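Local coordinates for protein glycerol dehydratase (Clostridium butyricum, PDB 1R9D) that probably dehydrates glycerol without coenzyme B12, as a glycyl-radical enzyme of the pyruvate formate lyase-like family, at residues Lys482-Phe487 and Ala562-Val567; Pro473-Phe478 and Met488-Ala493; Ala613-Gly616 and Cys621-Val624; Asn148-Thr153 and Phe465-Gln470; Val457-Asn462 and Lys492-Tyr497. All blocks are in the same frame, centred on the assembly; numbering follows the deposited sequence.

In the fold
Four of the five contacts involve helix 484-516 or the loop that leads to it. Contacts 1, 2 and 5 use its first four turns: contact 1 sets it against helix 553-569, contact 2 against its own incoming loop, and contact 5 against helix 453-461. Contact 5 is fully buried, contacts 1 and 2 partly so, and all three are packing contacts. Contacts 3 and 4 lie at the surface and depend on charge, a two-bond salt bridge within helix 607-624 and a long ion pair from the 465-470 turn. Contacts 2 and 5 are closest, centres about 6 Å apart, and share Lys492 and Ala493; Tyr491 of contact 2 bonds to Gly616 of contact 3.

Contact 1: residues Lys482-Phe487 and Ala562-Val567; sequences KSFDEF and AVKKIV
Phe484 and Phe487, at the start of helix 484-516, pack on Val563 and Lys564 of helix 553-569 in a helix-to-helix contact of aliphatic groups on aromatic faces. Two CH-pi approaches are the evidence. Lys564 CB stands 3.6 Å from the centroid of the Phe484 ring, only 9° off the ring normal, and the methylene chain continues across that ring, with Lys564 CD 3.9 Å from Phe484 CD2. The ammonium end turns off to a salt bridge with Asp569. Val563 CG1 serves both rings: it lies 4.0 Å from the centroid of Phe487, almost exactly over the centre, and at the edge of Phe484, 4.1 Å from CD1. Phe487 also touches Thr460 and Ile461 of helix 453-461, so its ring joins three helices. The helix start itself is fixed by two reciprocal bonds, Glu486 N to Ser483 OG at 3.3 Å and Ser483 N to Glu486 OE1 at 3.2 Å, the pattern of an N-terminal capping box.

Contact 2: residues Pro473-Phe478 and Met488-Ala493; sequences PKTQNF and MKAYKA
Pro473 and Thr475 reach helix 484-516 from the two ends of an inverse gamma turn centred on Lys474. The turn's own bond, Thr475 N to Pro473 O, is weak at 3.1 Å. Thr475 does most of the touching and does it with carbon. Its methyl CG2 meets the methyl of Ala493, Thr475 CG2 to Ala493 CB 3.5 Å, a tight approach for two methyl groups, while its CB stands 4.0 Å from Ala490 CB. The two alanines are three residues apart and so line one side of the helix, where their small side chains let the loop come close: the CA atoms of Thr475 and Ala490 are 5.7 Å apart. A chi1 of 45° puts OG1 of Thr475 between the backbone N and the carbonyl carbon and leaves CG2 beside the backbone N, facing Ala493. Pro473 adds a looser touch, its CG 3.9 Å from Ala493 O. The loop thus packs beside helix 453-461 on the Ala490 and Ala493 side, Ala490 also touching Thr460, while Tyr491, whose CB points away from the loop, packs on helices 453-461, 553-569 and 607-624 and bonds to Gly616 O.

Contact 3: residues Ala613-Gly616 and Cys621-Val624; sequences AREG and CREV
A bend at chi2 of 53° turns the carboxylate of Glu615 along helix 607-624 toward Arg622, whose chain stays extended from CG to NE and brings its guanidinium back to meet it. The pair lies seven positions apart, about two turns, and the two side chains cross at about a right angle. The grip is end-on and twofold. NH1 of Arg622 donates to OE2 of Glu615 at 2.8 Å with an essentially straight bond, 178° at the hydrogen, and NH2 of Arg622 donates to OE1 of Glu615 at a longer 3.2 Å. Both oxygens lie near the guanidinium plane and are approached on their syn sides; the two groups are nearly coplanar, 28° apart. Beside the pair, the side chain of Glu615 touches Met488 of helix 484-516. Two bonds to two different oxygens fix the rotation of the carboxylate as well as its position, and a neighbouring positive charge would be expected to favour its ionised form at this surface.

Contact 4: residues Asn148-Thr153 and Phe465-Gln470; sequences NCDVFT and FDKNKQ
Lys467 crosses from the tight turn of 465-470 to Asp150. Its CB leaves the backbone 4.1 Å from OD1 of the preceding Asp466. With chi1 at -66°, CG lies beside the backbone N and runs past the same carboxylate, Lys467 CG being 3.5 Å from Asp466 OD1. Lys467 CD still skirts Asp466 OD1 at 3.9 Å. Beyond it the chain stays extended, CE carries it out of the turn, and Lys467 NZ ends 3.6 Å from Asp150 OD2, a long salt bridge met at about a right angle to the aspartate side chain. This approach is charge attraction at the surface and not a close bond. A second link lies deeper: Arg455 forms a salt bridge with Asp466 OD2 and also donates to the carbonyls of Cys149 and Asp150, which ties both segments to helix 453-461. Asp150 itself has left-handed backbone angles just before Val151 leads into strand 152-153, which pairs antiparallel with 449-452. On the other side Asp466 N bonds to Lys469 O at 2.8 Å, in support of a tight turn whose two central residues, Lys467 and Asn468, are both left-handed, as in a type I' turn.

Contact 5: residues Val457-Asn462 and Lys492-Tyr497; sequences VELTIN and KAQMEY
Leu459 and Thr460, in the last turn of helix 453-461, receive the side chain of Gln494 from helix 484-516. Val457 opens the turn that carries both, its O accepting from Ile461 N at 3.1 Å. Leu459 lies against the amide oxygen of Gln494 with carbon: Leu459 CB is 3.8 Å and Leu459 CD1 4.2 Å from Gln494 OE1. The carbonyl oxygen, Leu459 O, stands 4.0 Å from Gln494 CD. The two side chains cross at about a right angle, and a bend at chi2 of Gln494, -63°, folds its amide over Leu459. NE2 of Gln494 has two acceptors in the loop before its helix, Pro473 O and Thr475 OG1. OE1 is buried against Leu459 with no polar partner in the model; the two NE2 bonds account for the amide's orientation despite this. Thr460 follows and slides past the glutamine in the opposite sense, with Thr460 OG1 4.0 Å from Gln494 CG; that hydroxyl is bonded back to Ile456 O in its own helix. The CA atoms of Thr460 and Gln494 are 6.6 Å apart, so the helices lie near each other here. Ile461 is the last helical residue and packs on helix 575-583; Asn462 leaves the helix and bonds to Asn583. Around the pair, Leu459 reaches Phe498, Thr460 packs on Tyr491, and Met495 joins helix 484-516 to helix 607-624.

Contact 1: residues Lys482-Phe487 and Ala562-Val567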
# COMPACT_ATOMS: atom_id res chain seq x y z
N LYS A 482 -23.14 -22.34 -40.83
CA LYS A 482 -23.07 -23.20 -42.00
C LYS A 482 -21.72 -23.89 -42.14
O LYS A 482 -21.55 -24.76 -42.99
CB LYS A 482 -23.37 -22.39 -43.26
CG LYS A 482 -24.74 -21.74 -43.26
CD LYS A 482 -24.95 -20.88 -44.51
CE LYS A 482 -26.29 -20.16 -44.47
NZ LYS A 482 -26.45 -19.23 -45.63
N SER A 483 -20.76 -23.50 -41.31
CA SER A 483 -19.42 -24.09 -41.37
C SER A 483 -18.81 -24.29 -39.98
O SER A 483 -19.15 -23.59 -39.03
CB SER A 483 -18.49 -23.21 -42.19
OG SER A 483 -18.18 -22.02 -41.48
N PHE A 484 -17.90 -25.25 -39.89
CA PHE A 484 -17.22 -25.54 -38.64
C PHE A 484 -16.31 -24.37 -38.28
O PHE A 484 -16.02 -24.13 -37.10
CB PHE A 484 -16.41 -26.82 -38.77
CG PHE A 484 -15.74 -27.25 -37.50
CD1 PHE A 484 -16.50 -27.56 -36.37
CD2 PHE A 484 -14.36 -27.34 -37.42
CE1 PHE A 484 -15.88 -27.96 -35.18
CE2 PHE A 484 -13.73 -27.74 -36.23
CZ PHE A 484 -14.50 -28.05 -35.12
N ASP A 485 -15.88 -23.62 -39.29
CA ASP A 485 -15.01 -22.47 -39.07
C ASP A 485 -15.74 -21.41 -38.25
O ASP A 485 -15.13 -20.75 -37.40
CB ASP A 485 -14.59 -21.86 -40.41
CG ASP A 485 -13.92 -22.87 -41.32
OD1 ASP A 485 -14.59 -23.85 -41.73
OD2 ASP A 485 -12.72 -22.69 -41.63
N GLU A 486 -17.04 -21.26 -38.50
CA GLU A 486 -17.84 -20.29 -37.76
C GLU A 486 -17.98 -20.75 -36.31
O GLU A 486 -18.08 -19.94 -35.39
CB GLU A 486 -19.24 -20.17 -38.37
CG GLU A 486 -19.28 -19.60 -39.78
CD GLU A 486 -20.71 -19.52 -40.31
OE1 GLU A 486 -21.39 -20.57 -40.33
OE2 GLU A 486 -21.14 -18.42 -40.71
N PHE A 487 -17.99 -22.07 -36.13
CA PHE A 487 -18.11 -22.65 -34.80
C PHE A 487 -16.84 -22.36 -33.99
O PHE A 487 -16.92 -21.91 -32.85
CB PHE A 487 -18.31 -24.16 -34.89
CG PHE A 487 -18.60 -24.80 -33.57
CD1 PHE A 487 -19.88 -24.75 -33.02
CD2 PHE A 487 -17.59 -25.43 -32.86
CE1 PHE A 487 -20.14 -25.31 -31.77
CE2 PHE A 487 -17.84 -25.99 -31.60
CZ PHE A 487 -19.12 -25.93 -31.06
N ALA A 562 -16.87 -34.25 -33.15
CA ALA A 562 -18.24 -34.73 -33.34
C ALA A 562 -19.05 -33.65 -34.05
O ALA A 562 -19.81 -33.95 -34.98
CB ALA A 562 -18.88 -35.07 -32.00
N VAL A 563 -18.89 -32.40 -33.62
CA VAL A 563 -19.61 -31.29 -34.24
C VAL A 563 -19.20 -31.15 -35.70
O VAL A 563 -20.05 -31.04 -36.59
CB VAL A 563 -19.32 -29.96 -33.48
CG1 VAL A 563 -19.83 -28.77 -34.28
CG2 VAL A 563 -19.99 -29.99 -32.12
N LYS A 564 -17.90 -31.18 -35.95
CA LYS A 564 -17.37 -31.04 -37.31
C LYS A 564 -17.82 -32.15 -38.26
O LYS A 564 -18.20 -31.88 -39.39
CB LYS A 564 -15.84 -31.00 -37.28
CG LYS A 564 -15.21 -30.93 -38.66
CD LYS A 564 -13.69 -31.00 -38.59
CE LYS A 564 -13.08 -31.10 -39.98
NZ LYS A 564 -13.43 -32.39 -40.66
N LYS A 565 -17.76 -33.40 -37.79
CA LYS A 565 -18.13 -34.55 -38.61
C LYS A 565 -19.62 -34.82 -38.75
O LYS A 565 -20.15 -34.90 -39.86
CB LYS A 565 -17.47 -35.82 -38.07
CG LYS A 565 -15.97 -35.88 -38.22
CD LYS A 565 -15.43 -37.21 -37.69
CE LYS A 565 -16.00 -38.41 -38.45
NZ LYS A 565 -15.43 -38.53 -39.82
N ILE A 566 -20.29 -34.99 -37.62
CA ILE A 566 -21.72 -35.30 -37.61
C ILE A 566 -22.62 -34.16 -38.09
O ILE A 566 -23.62 -34.41 -38.75
CB ILE A 566 -22.17 -35.73 -36.20
CG1 ILE A 566 -21.31 -36.89 -35.70
CG2 ILE A 566 -23.64 -36.16 -36.23
CD1 ILE A 566 -21.32 -38.11 -36.60
N VAL A 567 -22.26 -32.93 -37.77
CA VAL A 567 -23.08 -31.79 -38.16
C VAL A 567 -22.68 -31.09 -39.46
O VAL A 567 -23.48 -31.00 -40.39
CB VAL A 567 -23.12 -30.73 -37.04
CG1 VAL A 567 -23.98 -29.55 -37.47
CG2 VAL A 567 -23.67 -31.34 -35.76

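Contact 2: residues Pro473-Phe478 and Met488-Ala493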
# COMPACT_ATOMS: atom_id res chain seq x y z
N PRO A 473 -20.44 -13.67 -24.14
CA PRO A 473 -20.68 -12.81 -25.30
C PRO A 473 -21.82 -13.40 -26.12
O PRO A 473 -22.05 -14.61 -26.08
CB PRO A 473 -19.36 -12.89 -26.07
CG PRO A 473 -18.36 -13.16 -25.00
CD PRO A 473 -19.05 -14.16 -24.13
N LYS A 474 -22.54 -12.56 -26.85
CA LYS A 474 -23.62 -13.08 -27.67
C LYS A 474 -23.03 -13.39 -29.04
O LYS A 474 -23.06 -12.56 -29.95
CB LYS A 474 -24.76 -12.07 -27.81
CG LYS A 474 -26.03 -12.71 -28.35
CD LYS A 474 -27.17 -11.72 -28.50
CE LYS A 474 -28.42 -12.41 -29.05
NZ LYS A 474 -29.52 -11.45 -29.31
N THR A 475 -22.45 -14.58 -29.16
CA THR A 475 -21.85 -15.01 -30.41
C THR A 475 -22.92 -15.51 -31.37
O THR A 475 -24.07 -15.71 -30.98
CB THR A 475 -20.81 -16.12 -30.15
OG1 THR A 475 -21.35 -17.08 -29.23
CG2 THR A 475 -19.53 -15.52 -29.58
N GLN A 476 -22.54 -15.71 -32.62
CA GLN A 476 -23.46 -16.18 -33.66
C GLN A 476 -24.31 -17.37 -33.22
O GLN A 476 -23.80 -18.33 -32.63
CB GLN A 476 -22.67 -16.54 -34.91
CG GLN A 476 -23.46 -17.31 -35.96
CD GLN A 476 -22.62 -17.64 -37.17
OE1 GLN A 476 -21.48 -18.08 -37.05
NE2 GLN A 476 -23.19 -17.45 -38.35
N ASN A 477 -25.61 -17.31 -33.50
CA ASN A 477 -26.53 -18.39 -33.16
C ASN A 477 -26.06 -19.67 -33.85
O ASN A 477 -25.84 -19.69 -35.06
CB ASN A 477 -27.95 -18.06 -33.61
CG ASN A 477 -28.52 -16.84 -32.92
OD1 ASN A 477 -28.61 -16.80 -31.69
ND2 ASN A 477 -28.89 -15.83 -33.70
N PHE A 478 -25.93 -20.74 -33.07
CA PHE A 478 -25.49 -22.03 -33.59
C PHE A 478 -26.38 -22.51 -34.74
O PHE A 478 -25.90 -23.09 -35.71
CB PHE A 478 -25.48 -23.07 -32.47
CG PHE A 478 -24.94 -24.41 -32.88
CD1 PHE A 478 -25.52 -25.58 -32.42
CD2 PHE A 478 -23.84 -24.50 -33.72
CE1 PHE A 478 -25.01 -26.82 -32.78
CE2 PHE A 478 -23.32 -25.74 -34.09
CZ PHE A 478 -23.91 -26.90 -33.62
N MET A 488 -15.69 -22.63 -34.59
CA MET A 488 -14.42 -22.39 -33.91
C MET A 488 -14.21 -20.91 -33.59
O MET A 488 -13.54 -20.58 -32.61
CB MET A 488 -13.25 -22.90 -34.77
CG MET A 488 -13.15 -24.42 -34.84
SD MET A 488 -13.07 -25.21 -33.21
CE MET A 488 -11.39 -24.77 -32.70
N LYS A 489 -14.78 -20.03 -34.40
CA LYS A 489 -14.65 -18.60 -34.15
C LYS A 489 -15.46 -18.20 -32.93
O LYS A 489 -15.03 -17.37 -32.13
CB LYS A 489 -15.12 -17.79 -35.37
CG LYS A 489 -14.21 -17.93 -36.56
CD LYS A 489 -14.60 -17.01 -37.70
CE LYS A 489 -13.64 -17.15 -38.86
NZ LYS A 489 -14.04 -16.30 -40.02
N ALA A 490 -16.64 -18.80 -32.79
CA ALA A 490 -17.51 -18.52 -31.65
C ALA A 490 -16.87 -19.10 -30.38
O ALA A 490 -16.92 -18.50 -29.31
CB ALA A 490 -18.88 -19.13 -31.87
N TYR A 491 -16.28 -20.29 -30.53
CA TYR A 491 -15.61 -20.98 -29.43
C TYR A 491 -14.49 -20.07 -28.90
O TYR A 491 -14.35 -19.88 -27.69
CB TYR A 491 -15.03 -22.29 -29.95
CG TYR A 491 -14.11 -23.05 -29.01
CD1 TYR A 491 -14.61 -23.68 -27.87
CD2 TYR A 491 -12.75 -23.17 -29.29
CE1 TYR A 491 -13.77 -24.43 -27.03
CE2 TYR A 491 -11.90 -23.91 -28.46
CZ TYR A 491 -12.42 -24.53 -27.34
OH TYR A 491 -11.58 -25.27 -26.54
N LYS A 492 -13.71 -19.52 -29.82
CA LYS A 492 -12.61 -18.63 -29.45
C LYS A 492 -13.12 -17.36 -28.76
O LYS A 492 -12.48 -16.86 -27.83
CB LYS A 492 -11.79 -18.26 -30.69
CG LYS A 492 -10.62 -17.31 -30.42
CD LYS A 492 -9.68 -17.27 -31.62
CE LYS A 492 -8.59 -16.23 -31.48
NZ LYS A 492 -9.10 -14.84 -31.70
N ALA A 493 -14.27 -16.85 -29.20
CA ALA A 493 -14.85 -15.65 -28.61
C ALA A 493 -15.31 -15.88 -27.18
O ALA A 493 -15.16 -15.00 -26.32
CB ALA A 493 -16.01 -15.15 -29.46

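Contact 3: residues Ala613-Gly616 and Cys621-Val624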
# COMPACT_ATOMS: atom_id res chain seq x y z
N ALA A 613 -8.19 -31.98 -30.47
CA ALA A 613 -7.97 -31.90 -29.03
C ALA A 613 -6.83 -30.89 -28.89
O ALA A 613 -6.85 -30.01 -28.03
CB ALA A 613 -7.55 -33.26 -28.47
N ARG A 614 -5.83 -31.02 -29.77
CA ARG A 614 -4.68 -30.12 -29.75
C ARG A 614 -5.10 -28.67 -29.98
O ARG A 614 -4.76 -27.78 -29.19
CB ARG A 614 -3.67 -30.52 -30.84
CG ARG A 614 -2.51 -29.55 -30.99
CD ARG A 614 -1.67 -29.89 -32.22
NE ARG A 614 -0.67 -28.86 -32.51
CZ ARG A 614 0.55 -28.81 -31.98
NH1 ARG A 614 0.94 -29.75 -31.12
NH2 ARG A 614 1.37 -27.83 -32.31
N GLU A 615 -5.85 -28.43 -31.05
CA GLU A 615 -6.29 -27.08 -31.36
C GLU A 615 -7.25 -26.53 -30.31
O GLU A 615 -7.20 -25.35 -29.97
CB GLU A 615 -6.94 -27.04 -32.75
CG GLU A 615 -7.39 -25.65 -33.20
CD GLU A 615 -6.27 -24.61 -33.13
OE1 GLU A 615 -5.09 -24.97 -33.31
OE2 GLU A 615 -6.59 -23.42 -32.91
N GLY A 616 -8.13 -27.39 -29.79
CA GLY A 616 -9.07 -26.95 -28.77
C GLY A 616 -8.35 -26.45 -27.53
O GLY A 616 -8.73 -25.42 -26.96
N CYS A 621 -4.82 -22.03 -24.30
CA CYS A 621 -3.44 -21.65 -24.03
C CYS A 621 -3.02 -20.31 -24.62
O CYS A 621 -2.33 -19.52 -23.97
CB CYS A 621 -2.49 -22.77 -24.51
SG CYS A 621 -2.64 -24.34 -23.57
N ARG A 622 -3.45 -20.02 -25.85
CA ARG A 622 -3.10 -18.76 -26.49
C ARG A 622 -3.74 -17.56 -25.79
O ARG A 622 -3.16 -16.48 -25.77
CB ARG A 622 -3.52 -18.76 -27.97
CG ARG A 622 -2.81 -19.80 -28.82
CD ARG A 622 -3.32 -19.74 -30.25
NE ARG A 622 -2.83 -20.85 -31.07
CZ ARG A 622 -3.62 -21.71 -31.70
NH1 ARG A 622 -4.94 -21.59 -31.61
NH2 ARG A 622 -3.10 -22.68 -32.43
N GLU A 623 -4.92 -17.76 -25.22
CA GLU A 623 -5.58 -16.67 -24.51
C GLU A 623 -4.82 -16.38 -23.21
O GLU A 623 -4.53 -15.23 -22.91
CB GLU A 623 -7.03 -17.03 -24.17
CG GLU A 623 -7.99 -17.08 -25.36
CD GLU A 623 -7.97 -15.81 -26.21
OE1 GLU A 623 -7.97 -14.70 -25.63
OE2 GLU A 623 -7.98 -15.93 -27.45
N VAL A 624 -4.49 -17.43 -22.46
CA VAL A 624 -3.78 -17.27 -21.20
C VAL A 624 -2.46 -16.51 -21.38
O VAL A 624 -2.12 -15.64 -20.57
CB VAL A 624 -3.49 -18.64 -20.54
CG1 VAL A 624 -2.62 -18.46 -19.30
CG2 VAL A 624 -4.80 -19.32 -20.15

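Contact 4: residues Asn148-Thr153 and Phe465-Gln470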
# COMPACT_ATOMS: atom_id res chain seq x y z
N ASN A 148 -18.61 -16.02 -10.89
CA ASN A 148 -19.71 -16.82 -10.35
C ASN A 148 -20.65 -17.41 -11.41
O ASN A 148 -21.83 -17.65 -11.14
CB ASN A 148 -20.51 -15.97 -9.36
CG ASN A 148 -19.64 -15.43 -8.23
OD1 ASN A 148 -18.92 -16.18 -7.58
ND2 ASN A 148 -19.71 -14.13 -8.00
N CYS A 149 -20.12 -17.66 -12.61
CA CYS A 149 -20.89 -18.23 -13.72
C CYS A 149 -20.67 -19.72 -13.94
O CYS A 149 -21.10 -20.27 -14.95
CB CYS A 149 -20.54 -17.50 -15.03
SG CYS A 149 -21.22 -15.85 -15.17
N ASP A 150 -19.99 -20.38 -13.00
CA ASP A 150 -19.71 -21.81 -13.12
C ASP A 150 -18.84 -22.13 -14.34
O ASP A 150 -19.02 -23.17 -14.97
CB ASP A 150 -21.00 -22.64 -13.20
CG ASP A 150 -21.67 -22.83 -11.85
OD1 ASP A 150 -21.03 -22.54 -10.81
OD2 ASP A 150 -22.83 -23.28 -11.83
N VAL A 151 -17.91 -21.24 -14.68
CA VAL A 151 -17.01 -21.48 -15.80
C VAL A 151 -15.59 -21.72 -15.28
O VAL A 151 -14.87 -22.57 -15.79
CB VAL A 151 -17.01 -20.30 -16.80
CG1 VAL A 151 -15.91 -20.49 -17.84
CG2 VAL A 151 -18.36 -20.20 -17.49
N PHE A 152 -15.20 -20.95 -14.26
CA PHE A 152 -13.87 -21.12 -13.68
C PHE A 152 -13.91 -20.75 -12.19
O PHE A 152 -14.89 -20.20 -11.71
CB PHE A 152 -12.85 -20.24 -14.42
CG PHE A 152 -13.07 -18.76 -14.27
CD1 PHE A 152 -12.60 -18.08 -13.15
CD2 PHE A 152 -13.76 -18.05 -15.24
CE1 PHE A 152 -12.81 -16.71 -13.00
CE2 PHE A 152 -13.98 -16.68 -15.10
CZ PHE A 152 -13.51 -16.01 -13.98
N THR A 153 -12.84 -21.10 -11.48
CA THR A 153 -12.75 -20.79 -10.06
C THR A 153 -11.35 -20.29 -9.71
O THR A 153 -10.36 -20.86 -10.15
CB THR A 153 -13.05 -22.01 -9.17
OG1 THR A 153 -12.78 -21.67 -7.80
CG2 THR A 153 -12.17 -23.20 -9.55
N PHE A 465 -25.59 -17.99 -23.70
CA PHE A 465 -26.81 -17.97 -22.88
C PHE A 465 -26.80 -19.19 -21.98
O PHE A 465 -26.58 -20.31 -22.44
CB PHE A 465 -28.05 -17.99 -23.78
CG PHE A 465 -29.30 -17.51 -23.10
CD1 PHE A 465 -29.42 -16.19 -22.68
CD2 PHE A 465 -30.37 -18.37 -22.90
CE1 PHE A 465 -30.58 -15.73 -22.07
CE2 PHE A 465 -31.55 -17.93 -22.29
CZ PHE A 465 -31.65 -16.60 -21.87
N ASP A 466 -27.05 -18.98 -20.69
CA ASP A 466 -27.02 -20.08 -19.73
C ASP A 466 -27.97 -19.80 -18.57
O ASP A 466 -27.91 -18.74 -17.95
CB ASP A 466 -25.58 -20.26 -19.22
CG ASP A 466 -25.41 -21.49 -18.35
OD1 ASP A 466 -25.28 -21.35 -17.12
OD2 ASP A 466 -25.39 -22.61 -18.91
N LYS A 467 -28.85 -20.76 -18.27
CA LYS A 467 -29.80 -20.61 -17.19
C LYS A 467 -30.66 -19.36 -17.35
O LYS A 467 -30.86 -18.59 -16.41
CB LYS A 467 -29.07 -20.56 -15.84
CG LYS A 467 -28.38 -21.86 -15.48
CD LYS A 467 -27.70 -21.75 -14.13
CE LYS A 467 -27.08 -23.08 -13.71
NZ LYS A 467 -26.41 -22.96 -12.38
N ASN A 468 -31.16 -19.16 -18.57
CA ASN A 468 -32.00 -18.02 -18.89
C ASN A 468 -31.34 -16.67 -18.60
O ASN A 468 -32.00 -15.72 -18.18
CB ASN A 468 -33.33 -18.13 -18.13
CG ASN A 468 -34.08 -19.41 -18.45
OD1 ASN A 468 -34.44 -19.66 -19.60
ND2 ASN A 468 -34.30 -20.23 -17.43
N LYS A 469 -30.03 -16.60 -18.82
CA LYS A 469 -29.29 -15.36 -18.60
C LYS A 469 -28.08 -15.33 -19.53
O LYS A 469 -27.44 -16.35 -19.77
CB LYS A 469 -28.85 -15.23 -17.14
CG LYS A 469 -28.00 -16.38 -16.64
CD LYS A 469 -27.66 -16.26 -15.15
CE LYS A 469 -26.85 -17.47 -14.69
NZ LYS A 469 -26.42 -17.39 -13.26
N GLN A 470 -27.79 -14.16 -20.08
CA GLN A 470 -26.67 -14.00 -21.00
C GLN A 470 -25.40 -13.78 -20.18
O GLN A 470 -25.07 -12.65 -19.84
CB GLN A 470 -26.93 -12.81 -21.92
CG GLN A 470 -25.98 -12.67 -23.10
CD GLN A 470 -26.10 -13.81 -24.10
OE1 GLN A 470 -27.21 -14.23 -24.44
NE2 GLN A 470 -24.97 -14.29 -24.59

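Contact 5: residues Val457-Asn462 and Lys492-Tyr497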
# COMPACT_ATOMS: atom_id res chain seq x y z
N VAL A 457 -17.59 -25.03 -24.57
CA VAL A 457 -18.24 -25.68 -25.71
C VAL A 457 -19.75 -25.52 -25.55
O VAL A 457 -20.45 -25.22 -26.51
CB VAL A 457 -17.89 -27.19 -25.78
CG1 VAL A 457 -18.75 -27.87 -26.84
CG2 VAL A 457 -16.42 -27.38 -26.10
N GLU A 458 -20.24 -25.72 -24.33
CA GLU A 458 -21.67 -25.59 -24.04
C GLU A 458 -22.15 -24.17 -24.35
O GLU A 458 -23.22 -23.98 -24.93
CB GLU A 458 -21.94 -25.95 -22.57
CG GLU A 458 -23.41 -25.89 -22.16
CD GLU A 458 -23.65 -26.37 -20.73
OE1 GLU A 458 -24.83 -26.45 -20.33
OE2 GLU A 458 -22.67 -26.66 -20.01
N LEU A 459 -21.36 -23.18 -23.95
CA LEU A 459 -21.72 -21.79 -24.19
C LEU A 459 -21.60 -21.40 -25.66
O LEU A 459 -22.24 -20.44 -26.09
CB LEU A 459 -20.86 -20.86 -23.32
CG LEU A 459 -21.18 -20.90 -21.83
CD1 LEU A 459 -20.16 -20.07 -21.07
CD2 LEU A 459 -22.60 -20.38 -21.58
N THR A 460 -20.79 -22.12 -26.41
CA THR A 460 -20.65 -21.83 -27.84
C THR A 460 -21.94 -22.28 -28.52
O THR A 460 -22.52 -21.56 -29.33
CB THR A 460 -19.45 -22.59 -28.46
OG1 THR A 460 -18.24 -22.22 -27.78
CG2 THR A 460 -19.32 -22.24 -29.94
N ILE A 461 -22.38 -23.48 -28.17
CA ILE A 461 -23.61 -24.03 -28.73
C ILE A 461 -24.82 -23.20 -28.32
O ILE A 461 -25.77 -23.06 -29.10
CB ILE A 461 -23.80 -25.50 -28.29
CG1 ILE A 461 -22.77 -26.38 -29.02
CG2 ILE A 461 -25.23 -25.96 -28.58
CD1 ILE A 461 -22.84 -27.84 -28.65
N ASN A 462 -24.79 -22.63 -27.12
CA ASN A 462 -25.90 -21.81 -26.64
C ASN A 462 -25.69 -20.29 -26.75
O ASN A 462 -26.39 -19.52 -26.12
CB ASN A 462 -26.24 -22.18 -25.19
CG ASN A 462 -26.79 -23.60 -25.07
OD1 ASN A 462 -27.56 -24.05 -25.91
ND2 ASN A 462 -26.40 -24.30 -24.00
N LYS A 492 -13.71 -19.52 -29.82
CA LYS A 492 -12.61 -18.63 -29.45
C LYS A 492 -13.12 -17.36 -28.76
O LYS A 492 -12.48 -16.86 -27.83
CB LYS A 492 -11.79 -18.26 -30.69
CG LYS A 492 -10.62 -17.31 -30.42
CD LYS A 492 -9.68 -17.27 -31.62
CE LYS A 492 -8.59 -16.23 -31.48
NZ LYS A 492 -9.10 -14.84 -31.70
N ALA A 493 -14.27 -16.85 -29.20
CA ALA A 493 -14.85 -15.65 -28.61
C ALA A 493 -15.31 -15.88 -27.18
O ALA A 493 -15.16 -15.00 -26.32
CB ALA A 493 -16.01 -15.15 -29.46
N GLN A 494 -15.89 -17.05 -26.92
CA GLN A 494 -16.32 -17.38 -25.56
C GLN A 494 -15.09 -17.56 -24.68
O GLN A 494 -15.04 -17.07 -23.55
CB GLN A 494 -17.14 -18.67 -25.54
CG GLN A 494 -18.53 -18.58 -26.19
CD GLN A 494 -19.46 -17.61 -25.48
OE1 GLN A 494 -19.44 -17.48 -24.25
NE2 GLN A 494 -20.30 -16.93 -26.26
N MET A 495 -14.09 -18.27 -25.20
CA MET A 495 -12.85 -18.53 -24.47
C MET A 495 -12.20 -17.21 -24.07
O MET A 495 -11.79 -17.02 -22.92
CB MET A 495 -11.88 -19.33 -25.34
CG MET A 495 -10.65 -19.87 -24.62
SD MET A 495 -11.02 -21.27 -23.53
CE MET A 495 -11.18 -22.62 -24.74
N GLU A 496 -12.11 -16.29 -25.03
CA GLU A 496 -11.50 -14.99 -24.81
C GLU A 496 -12.11 -14.21 -23.66
O GLU A 496 -11.40 -13.64 -22.83
CB GLU A 496 -11.58 -14.16 -26.09
CG GLU A 496 -11.12 -12.72 -25.95
CD GLU A 496 -11.24 -11.96 -27.25
OE1 GLU A 496 -12.34 -11.97 -27.86
OE2 GLU A 496 -10.23 -11.34 -27.68
N TYR A 497 -13.44 -14.18 -23.61
CA TYR A 497 -14.15 -13.44 -22.58
C TYR A 497 -13.90 -13.97 -21.17
O TYR A 497 -13.55 -13.21 -20.27
CB TYR A 497 -15.66 -13.46 -22.86
CG TYR A 497 -16.47 -12.66 -21.85
CD1 TYR A 497 -16.53 -11.28 -21.93
CD2 TYR A 497 -17.14 -13.30 -20.81
CE1 TYR A 497 -17.24 -10.53 -20.99
CE2 TYR A 497 -17.85 -12.56 -19.85
CZ TYR A 497 -17.89 -11.18 -19.96
OH TYR A 497 -18.58 -10.43 -19.02